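Local coordinates for extracellular sialidase/neuraminidase, putative (Aspergillus fumigatus, PDB 2XZK), which probably hydrolyses glycosides of sialic acid-type sugars, apparently preferring KDN, on a six-bladed beta-propeller scaffold, at residues S37-A42 with L352-F357; S301-R306 with A332-G337. One frame throughout, in Å; residues are numbered along the deposited sequence.

Contact 1 of 2, residues S37-A42 with L352-F357. With FKD (3-deoxy-3-fluoro-D-erythro-alpha-L-manno-non-2-ulopyranosonic acid), chain C; K99 ((2R,3R,4R,5R,6S)-2,3-bis(fluoranyl)-4,5-bis(oxidanyl)-6-[(1R,2R)-1,2,3-tris(oxidanyl)propyl]oxane-2-carboxylic acid), chain D.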
loop_
_atom_site.group_PDB
_atom_site.type_symbol
_atom_site.label_atom_id
_atom_site.label_comp_id
_atom_site.label_asym_id
_atom_site.label_seq_id
_atom_site.Cartn_x
_atom_site.Cartn_y
_atom_site.Cartn_z
ATOM N N SER A 37 14.762 2.905 8.451
ATOM C CA SER A 37 13.320 3.047 8.487
ATOM C C SER A 37 12.647 2.083 7.515
ATOM O O SER A 37 13.225 1.676 6.500
ATOM C CB SER A 37 12.917 4.481 8.140
ATOM O OG SER A 37 13.213 5.372 9.192
ATOM N N PHE A 38 11.421 1.703 7.864
ATOM C CA PHE A 38 10.549 0.977 6.951
ATOM C C PHE A 38 9.327 1.827 6.687
ATOM O O PHE A 38 8.687 2.308 7.614
ATOM C CB PHE A 38 10.161 -0.367 7.546
ATOM C CG PHE A 38 11.327 -1.302 7.691
ATOM C CD1 PHE A 38 11.786 -2.009 6.592
ATOM C CD2 PHE A 38 11.995 -1.437 8.912
ATOM C CE1 PHE A 38 12.873 -2.866 6.693
ATOM C CE2 PHE A 38 13.101 -2.302 9.020
ATOM C CZ PHE A 38 13.530 -3.014 7.906
ATOM N N ARG A 39 9.026 2.021 5.411
ATOM C CA ARG A 39 7.892 2.845 5.005
ATOM C C ARG A 39 7.201 2.191 3.821
ATOM O O ARG A 39 7.729 1.250 3.227
ATOM C CB ARG A 39 8.327 4.273 4.641
ATOM C CG ARG A 39 8.678 5.169 5.833
ATOM C CD ARG A 39 8.519 6.648 5.498
ATOM N NE ARG A 39 7.115 6.918 5.218
ATOM C CZ ARG A 39 6.653 7.848 4.396
ATOM N NH1 ARG A 39 7.482 8.679 3.767
ATOM N NH2 ARG A 39 5.335 7.942 4.211
ATOM N N ILE A 40 6.020 2.707 3.498
ATOM C CA ILE A 40 5.305 2.399 2.251
ATOM C C ILE A 40 4.843 0.938 2.184
ATOM O O ILE A 40 5.318 0.155 1.347
ATOM C CB ILE A 40 6.122 2.802 0.979
ATOM C CG1 ILE A 40 6.948 4.092 1.191
ATOM C CG2 ILE A 40 5.210 2.921 -0.234
ATOM C CD1 ILE A 40 6.172 5.324 1.644
ATOM N N PRO A 41 3.915 0.556 3.085
ATOM C CA PRO A 41 3.519 -0.835 3.188
ATOM C C PRO A 41 2.617 -1.304 2.064
ATOM O O PRO A 41 1.899 -0.506 1.480
ATOM C CB PRO A 41 2.714 -0.877 4.490
ATOM C CG PRO A 41 2.148 0.514 4.622
ATOM C CD PRO A 41 3.271 1.390 4.125
ATOM N N ALA A 42 2.656 -2.599 1.787
ATOM C CA ALA A 42 1.655 -3.241 0.939
ATOM C C ALA A 42 1.454 -4.654 1.448
ATOM O O ALA A 42 2.416 -5.311 1.827
ATOM C CB ALA A 42 2.122 -3.266 -0.523
ATOM N N LEU A 352 -1.535 -3.132 7.369
ATOM C CA LEU A 352 -0.222 -2.588 7.664
ATOM C C LEU A 352 -0.343 -1.083 7.787
ATOM O O LEU A 352 -1.001 -0.463 6.953
ATOM C CB LEU A 352 0.774 -2.946 6.551
ATOM C CG LEU A 352 1.241 -4.396 6.459
ATOM C CD1 LEU A 352 2.159 -4.512 5.243
ATOM C CD2 LEU A 352 1.960 -4.898 7.733
ATOM N N VAL A 353 0.273 -0.488 8.815
ATOM C CA VAL A 353 0.146 0.955 9.052
ATOM C C VAL A 353 1.492 1.515 9.487
ATOM O O VAL A 353 2.144 0.984 10.398
ATOM C CB VAL A 353 -0.917 1.309 10.148
ATOM C CG1 VAL A 353 -1.198 2.802 10.157
ATOM C CG2 VAL A 353 -2.233 0.526 9.943
ATOM N N GLU A 354 1.914 2.587 8.825
ATOM C CA GLU A 354 3.139 3.271 9.207
ATOM C C GLU A 354 3.046 3.846 10.610
ATOM O O GLU A 354 1.961 4.220 11.081
ATOM C CB GLU A 354 3.428 4.404 8.229
ATOM C CG GLU A 354 3.793 3.947 6.845
ATOM C CD GLU A 354 4.211 5.099 5.951
ATOM O OE1 GLU A 354 3.689 6.232 6.104
ATOM O OE2 GLU A 354 5.066 4.868 5.075
ATOM N N SER A 355 4.207 3.917 11.259
ATOM C CA SER A 355 4.355 4.531 12.571
ATOM C C SER A 355 5.698 5.286 12.585
ATOM O O SER A 355 6.658 4.885 11.921
ATOM C CB SER A 355 4.313 3.456 13.660
ATOM O OG SER A 355 4.209 4.039 14.951
ATOM N N ASP A 356 5.749 6.372 13.343
ATOM C CA ASP A 356 6.867 7.314 13.320
ATOM C C ASP A 356 7.262 7.650 14.754
ATOM O O ASP A 356 6.455 8.191 15.524
ATOM C CB ASP A 356 6.438 8.579 12.555
ATOM C CG ASP A 356 7.574 9.596 12.353
ATOM O OD1 ASP A 356 8.683 9.429 12.906
ATOM O OD2 ASP A 356 7.342 10.573 11.610
ATOM N N PHE A 357 8.497 7.298 15.104
ATOM C CA PHE A 357 9.055 7.626 16.429
ATOM C C PHE A 357 9.184 9.130 16.668
ATOM O O PHE A 357 9.077 9.581 17.811
ATOM C CB PHE A 357 10.392 6.917 16.643
ATOM C CG PHE A 357 10.243 5.476 16.986
ATOM C CD1 PHE A 357 10.164 4.508 15.987
ATOM C CD2 PHE A 357 10.134 5.080 18.312
ATOM C CE1 PHE A 357 10.003 3.161 16.307
ATOM C CE2 PHE A 357 9.975 3.748 18.637
ATOM C CZ PHE A 357 9.902 2.782 17.633
HETATM C C1 FKD C . 4.572 10.763 1.695
HETATM F F1 FKD C . 7.075 9.765 0.998
HETATM C C2 FKD C . 4.809 9.952 0.412
HETATM C C3 FKD C . 6.031 9.021 0.530
HETATM C C4 FKD C . 6.295 8.375 -0.833
HETATM O O4 FKD C . 7.518 7.655 -0.744
HETATM C C5 FKD C . 6.380 9.419 -1.961
HETATM O O5 FKD C . 6.573 8.782 -3.221
HETATM C C6 FKD C . 5.092 10.256 -2.005
HETATM O O6 FKD C . 4.881 10.830 -0.704
HETATM C C7 FKD C . 5.099 11.438 -2.998
HETATM O O7 FKD C . 6.117 12.371 -2.636
HETATM C C8 FKD C . 3.743 12.178 -2.981
HETATM O O8 FKD C . 2.716 11.286 -3.400
HETATM C C9 FKD C . 3.733 13.411 -3.894
HETATM O O9 FKD C . 4.032 13.021 -5.232
HETATM O O1A FKD C . 5.054 10.344 2.755
HETATM O O1B FKD C . 3.853 11.783 1.609
HETATM O O1A K99 D . 2.074 14.959 8.953
HETATM C C1 K99 D . 1.890 14.700 10.170
HETATM O O1B K99 D . 0.794 14.388 10.698
HETATM C C2 K99 D . 3.104 14.811 11.120
HETATM C C3 K99 D . 3.083 13.740 12.224
HETATM F F1 K99 D . 3.986 14.106 13.201
HETATM C C4 K99 D . 3.428 12.335 11.706
HETATM O O4 K99 D . 3.481 11.424 12.805
HETATM O O6 K99 D . 4.361 14.705 10.426
HETATM C C6 K99 D . 4.736 13.410 9.861
HETATM C C5 K99 D . 4.768 12.344 10.970
HETATM O O5 K99 D . 5.020 11.067 10.394
HETATM C C7 K99 D . 6.014 13.669 9.049
HETATM O O7 K99 D . 7.091 13.987 9.936
HETATM C C8 K99 D . 5.762 14.854 8.093
HETATM O O8 K99 D . 4.559 14.609 7.351
HETATM C C9 K99 D . 6.934 15.136 7.139
HETATM O O9 K99 D . 7.266 13.965 6.390
HETATM F F2 K99 D . 3.049 16.024 11.702
#
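Arg39 and Glu354 form a buried salt bridge between neighbouring blades of the propeller, a worked example of how a sialidase holds an arginine that binds the ligand carboxylate. The grip is side-on. Arg39 NH2 reaches the syn lone pair of Glu354 OE1 at 3.0 Å, almost in the guanidinium plane, while Arg39 NE meets Glu354 OE2 at 2.9 Å from above the carboxylate, the two planes being 53° apart. Glu354 OE2 takes a second, straighter bond on its anti side, from the backbone N of Ile40 at 2.8 Å, and Glu354 OE1 also accepts from Tyr338 N. The far edge of Arg39 faces FKD, whose O1A receives NH2 at 2.8 Å and NH1 at 3.1 Å. Ile40 CD1 lies over the centre of one guanidinium face. Beside the polar cluster, Pro41 CB packs on Leu352 CB at 3.5 Å, the two side chains running antiparallel alongside one another. Farther along, Asp356 OD2 accepts K99 O5 at 2.7 Å and pairs with Arg368. With Arg245 and Arg302 also bonded to FKD, Arg39 fits the sialidase arginine triad; Glu354 is the second-shell carboxylate that positions it and probably offsets some of the positive charge gathered there.

Contact 2 of 2, residues S301-R306 with A332-G337. With K99 ((2R,3R,4R,5R,6S)-2,3-bis(fluoranyl)-4,5-bis(oxidanyl)-6-[(1R,2R)-1,2,3-tris(oxidanyl)propyl]oxane-2-carboxylic acid), chain D; FKD (3-deoxy-3-fluoro-D-erythro-alpha-L-manno-non-2-ulopyranosonic acid), chain C.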
loop_
_atom_site.group_PDB
_atom_site.type_symbol
_atom_site.label_atom_id
_atom_site.label_comp_id
_atom_site.label_asym_id
_atom_site.label_seq_id
_atom_site.Cartn_x
_atom_site.Cartn_y
_atom_site.Cartn_z
ATOM N N SER A 301 -3.636 16.216 9.879
ATOM C CA SER A 301 -2.778 15.277 10.602
ATOM C C SER A 301 -2.778 13.868 10.029
ATOM O O SER A 301 -3.816 13.368 9.617
ATOM C CB SER A 301 -3.208 15.205 12.065
ATOM O OG SER A 301 -2.403 14.290 12.778
ATOM N N ARG A 302 -1.608 13.235 10.031
ATOM C CA ARG A 302 -1.490 11.821 9.659
ATOM C C ARG A 302 -1.750 10.865 10.826
ATOM O O ARG A 302 -1.761 9.654 10.625
ATOM C CB ARG A 302 -0.110 11.530 9.046
ATOM C CG ARG A 302 0.064 12.224 7.704
ATOM C CD ARG A 302 1.343 11.843 7.025
ATOM N NE ARG A 302 1.348 12.370 5.663
ATOM C CZ ARG A 302 2.198 11.993 4.715
ATOM N NH1 ARG A 302 3.142 11.084 4.976
ATOM N NH2 ARG A 302 2.096 12.531 3.510
ATOM N N ARG A 303 -1.981 11.413 12.026
ATOM C CA ARG A 303 -2.113 10.609 13.249
ATOM C C ARG A 303 -3.580 10.400 13.649
ATOM O O ARG A 303 -3.904 10.356 14.847
ATOM C CB ARG A 303 -1.349 11.264 14.405
ATOM C CG ARG A 303 0.149 11.282 14.210
ATOM C CD ARG A 303 0.853 11.730 15.483
ATOM N NE ARG A 303 2.274 11.968 15.247
ATOM C CZ ARG A 303 3.123 12.429 16.164
ATOM N NH1 ARG A 303 2.708 12.691 17.402
ATOM N NH2 ARG A 303 4.396 12.609 15.849
ATOM N N ALA A 304 -4.451 10.277 12.653
ATOM C CA ALA A 304 -5.878 10.096 12.874
ATOM C C ALA A 304 -6.391 8.863 12.125
ATOM O O ALA A 304 -7.470 8.896 11.547
ATOM C CB ALA A 304 -6.633 11.343 12.430
ATOM N N MET A 305 -5.613 7.780 12.140
ATOM C CA MET A 305 -5.970 6.584 11.372
ATOM C C MET A 305 -7.349 6.084 11.751
ATOM O O MET A 305 -7.653 5.911 12.936
ATOM C CB MET A 305 -4.944 5.462 11.562
ATOM C CG MET A 305 -3.554 5.822 11.046
ATOM S SD MET A 305 -3.477 6.535 9.385
ATOM C CE MET A 305 -3.967 5.124 8.405
ATOM N N ARG A 306 -8.163 5.827 10.728
ATOM C CA ARG A 306 -9.551 5.454 10.913
ATOM C C ARG A 306 -9.921 4.434 9.854
ATOM O O ARG A 306 -9.762 4.678 8.644
ATOM C CB ARG A 306 -10.459 6.677 10.779
ATOM C CG ARG A 306 -11.941 6.395 11.064
ATOM C CD ARG A 306 -12.355 6.906 12.436
ATOM N NE ARG A 306 -12.239 8.370 12.526
ATOM C CZ ARG A 306 -13.115 9.228 12.006
ATOM N NH1 ARG A 306 -14.173 8.791 11.338
ATOM N NH2 ARG A 306 -12.932 10.536 12.151
ATOM N N ALA A 332 6.410 1.469 19.491
ATOM C CA ALA A 332 6.667 1.486 18.056
ATOM C C ALA A 332 6.423 2.867 17.457
ATOM O O ALA A 332 6.217 3.000 16.242
ATOM C CB ALA A 332 5.811 0.455 17.365
ATOM N N GLY A 333 6.467 3.894 18.302
ATOM C CA GLY A 333 6.261 5.259 17.852
ATOM C C GLY A 333 4.805 5.641 17.687
ATOM O O GLY A 333 3.893 4.957 18.193
ATOM N N HIS A 334 4.594 6.734 16.963
ATOM C CA HIS A 334 3.273 7.311 16.795
ATOM C C HIS A 334 2.690 6.811 15.494
ATOM O O HIS A 334 3.187 7.142 14.417
ATOM C CB HIS A 334 3.343 8.836 16.768
ATOM C CG HIS A 334 3.949 9.427 17.997
ATOM N ND1 HIS A 334 3.226 9.641 19.150
ATOM C CD2 HIS A 334 5.214 9.833 18.261
ATOM C CE1 HIS A 334 4.015 10.165 20.070
ATOM N NE2 HIS A 334 5.228 10.287 19.557
ATOM N N GLU A 335 1.644 5.999 15.605
ATOM C CA GLU A 335 0.991 5.437 14.431
ATOM C C GLU A 335 0.332 6.500 13.562
ATOM O O GLU A 335 -0.361 7.404 14.050
ATOM C CB GLU A 335 -0.055 4.403 14.856
ATOM C CG GLU A 335 -0.560 3.523 13.714
ATOM C CD GLU A 335 -1.499 2.440 14.204
ATOM O OE1 GLU A 335 -2.137 2.664 15.255
ATOM O OE2 GLU A 335 -1.604 1.379 13.554
ATOM N N GLY A 336 0.533 6.364 12.259
ATOM C CA GLY A 336 -0.140 7.221 11.308
ATOM C C GLY A 336 0.682 7.415 10.057
ATOM O O GLY A 336 1.864 7.730 10.119
ATOM N N GLY A 337 0.022 7.237 8.925
ATOM C CA GLY A 337 0.613 7.487 7.623
ATOM C C GLY A 337 0.020 6.541 6.591
ATOM O O GLY A 337 -1.179 6.241 6.616
HETATM O O1A K99 D . 2.074 14.959 8.953
HETATM C C1 K99 D . 1.890 14.700 10.170
HETATM O O1B K99 D . 0.794 14.388 10.698
HETATM C C2 K99 D . 3.104 14.811 11.120
HETATM C C3 K99 D . 3.083 13.740 12.224
HETATM F F1 K99 D . 3.986 14.106 13.201
HETATM C C4 K99 D . 3.428 12.335 11.706
HETATM O O4 K99 D . 3.481 11.424 12.805
HETATM O O6 K99 D . 4.361 14.705 10.426
HETATM C C6 K99 D . 4.736 13.410 9.861
HETATM C C5 K99 D . 4.768 12.344 10.970
HETATM O O5 K99 D . 5.020 11.067 10.394
HETATM C C7 K99 D . 6.014 13.669 9.049
HETATM O O7 K99 D . 7.091 13.987 9.936
HETATM C C8 K99 D . 5.762 14.854 8.093
HETATM O O8 K99 D . 4.559 14.609 7.351
HETATM C C9 K99 D . 6.934 15.136 7.139
HETATM O O9 K99 D . 7.266 13.965 6.390
HETATM F F2 K99 D . 3.049 16.024 11.702
HETATM C C1 FKD C . 4.572 10.763 1.695
HETATM F F1 FKD C . 7.075 9.765 0.998
HETATM C C2 FKD C . 4.809 9.952 0.412
HETATM C C3 FKD C . 6.031 9.021 0.530
HETATM C C4 FKD C . 6.295 8.375 -0.833
HETATM O O4 FKD C . 7.518 7.655 -0.744
HETATM C C5 FKD C . 6.380 9.419 -1.961
HETATM O O5 FKD C . 6.573 8.782 -3.221
HETATM C C6 FKD C . 5.092 10.256 -2.005
HETATM O O6 FKD C . 4.881 10.830 -0.704
HETATM C C7 FKD C . 5.099 11.438 -2.998
HETATM O O7 FKD C . 6.117 12.371 -2.636
HETATM C C8 FKD C . 3.743 12.178 -2.981
HETATM O O8 FKD C . 2.716 11.286 -3.400
HETATM C C9 FKD C . 3.733 13.411 -3.894
HETATM O O9 FKD C . 4.032 13.021 -5.232
HETATM O O1A FKD C . 5.054 10.344 2.755
HETATM O O1B FKD C . 3.853 11.783 1.609
HETATM O O HOH W 1 -3.264 7.223 13.926
#
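Arg303 and His334 stack face to face where two adjacent blades of the six-bladed beta-propeller meet beside the sugar site. The guanidinium lies flat on the imidazole, planes 3° apart and centres 4.0 Å apart, with Arg303 NH1 over the rim of the ring, 3.5 Å from His334 CG, and not over its middle. An almost fully stretched Arg303 chain carries the group out to this place. The guanidinium edge serves the ligand: Arg303 NE donates to K99 O4 at 2.8 Å, and Arg303 NH2 adds a weak bond to the same oxygen. Phe358 makes a cation-pi contact with Arg303.

Arg302 is just as extended but leads away from segment 332-337. Its end-on pair of bonds is nearly straight, Arg302 NH1 to FKD O1A at 3.0 Å and Arg302 NH2 to FKD O1B at 2.7 Å, as expected of a triad arginine holding a sialidase-type carboxylate; its backbone N donates to K99 O1B. One residue thus touches both ligands. The loop that presents the two arginines is shaped by an ST turn, in which Ser301 OG accepts from Arg303 N.

Closer to the sheet the backbones meet without side chains between them: Arg302 O rests against Gly336 CA at 3.0 Å. A water bridges the two segments, accepting from Met305 N and donating to Glu335 O, while the carboxylate of Glu335 turns to Arg373. Met305, in contrast to the arginines, is curled, with turns at chi2 (-48°) and chi3 that fold the chain back along the glycines. Met305 CG packs on Gly336 CA, the methyl Met305 CE comes to 3.5 Å from Gly337 O, and Met305 SD accepts a weak, long, yet nearly straight bond from Gly337 N at 3.6 Å.

How the contacts relate
From the N terminus, strand 12-18 first supplies an edge of the last-blade sheet, joining strands 334-343, 349-356 and 368-375. Contact 1 then opens at strand 37-45 of the next blade and closes only at 352-357, after 309 intervening residues, so its loop spans most of the propeller circuit. Contact 2 falls within that loop and closes a much shorter one of 25 residues, joining the blade of strand 305-310 to strand 334-343. The last blade is therefore tied to both its neighbours. Strands 334-343 and 349-356 are adjacent there, and Ser355 OG to Ala332 O links the contacts directly. Both also touch FKD and K99.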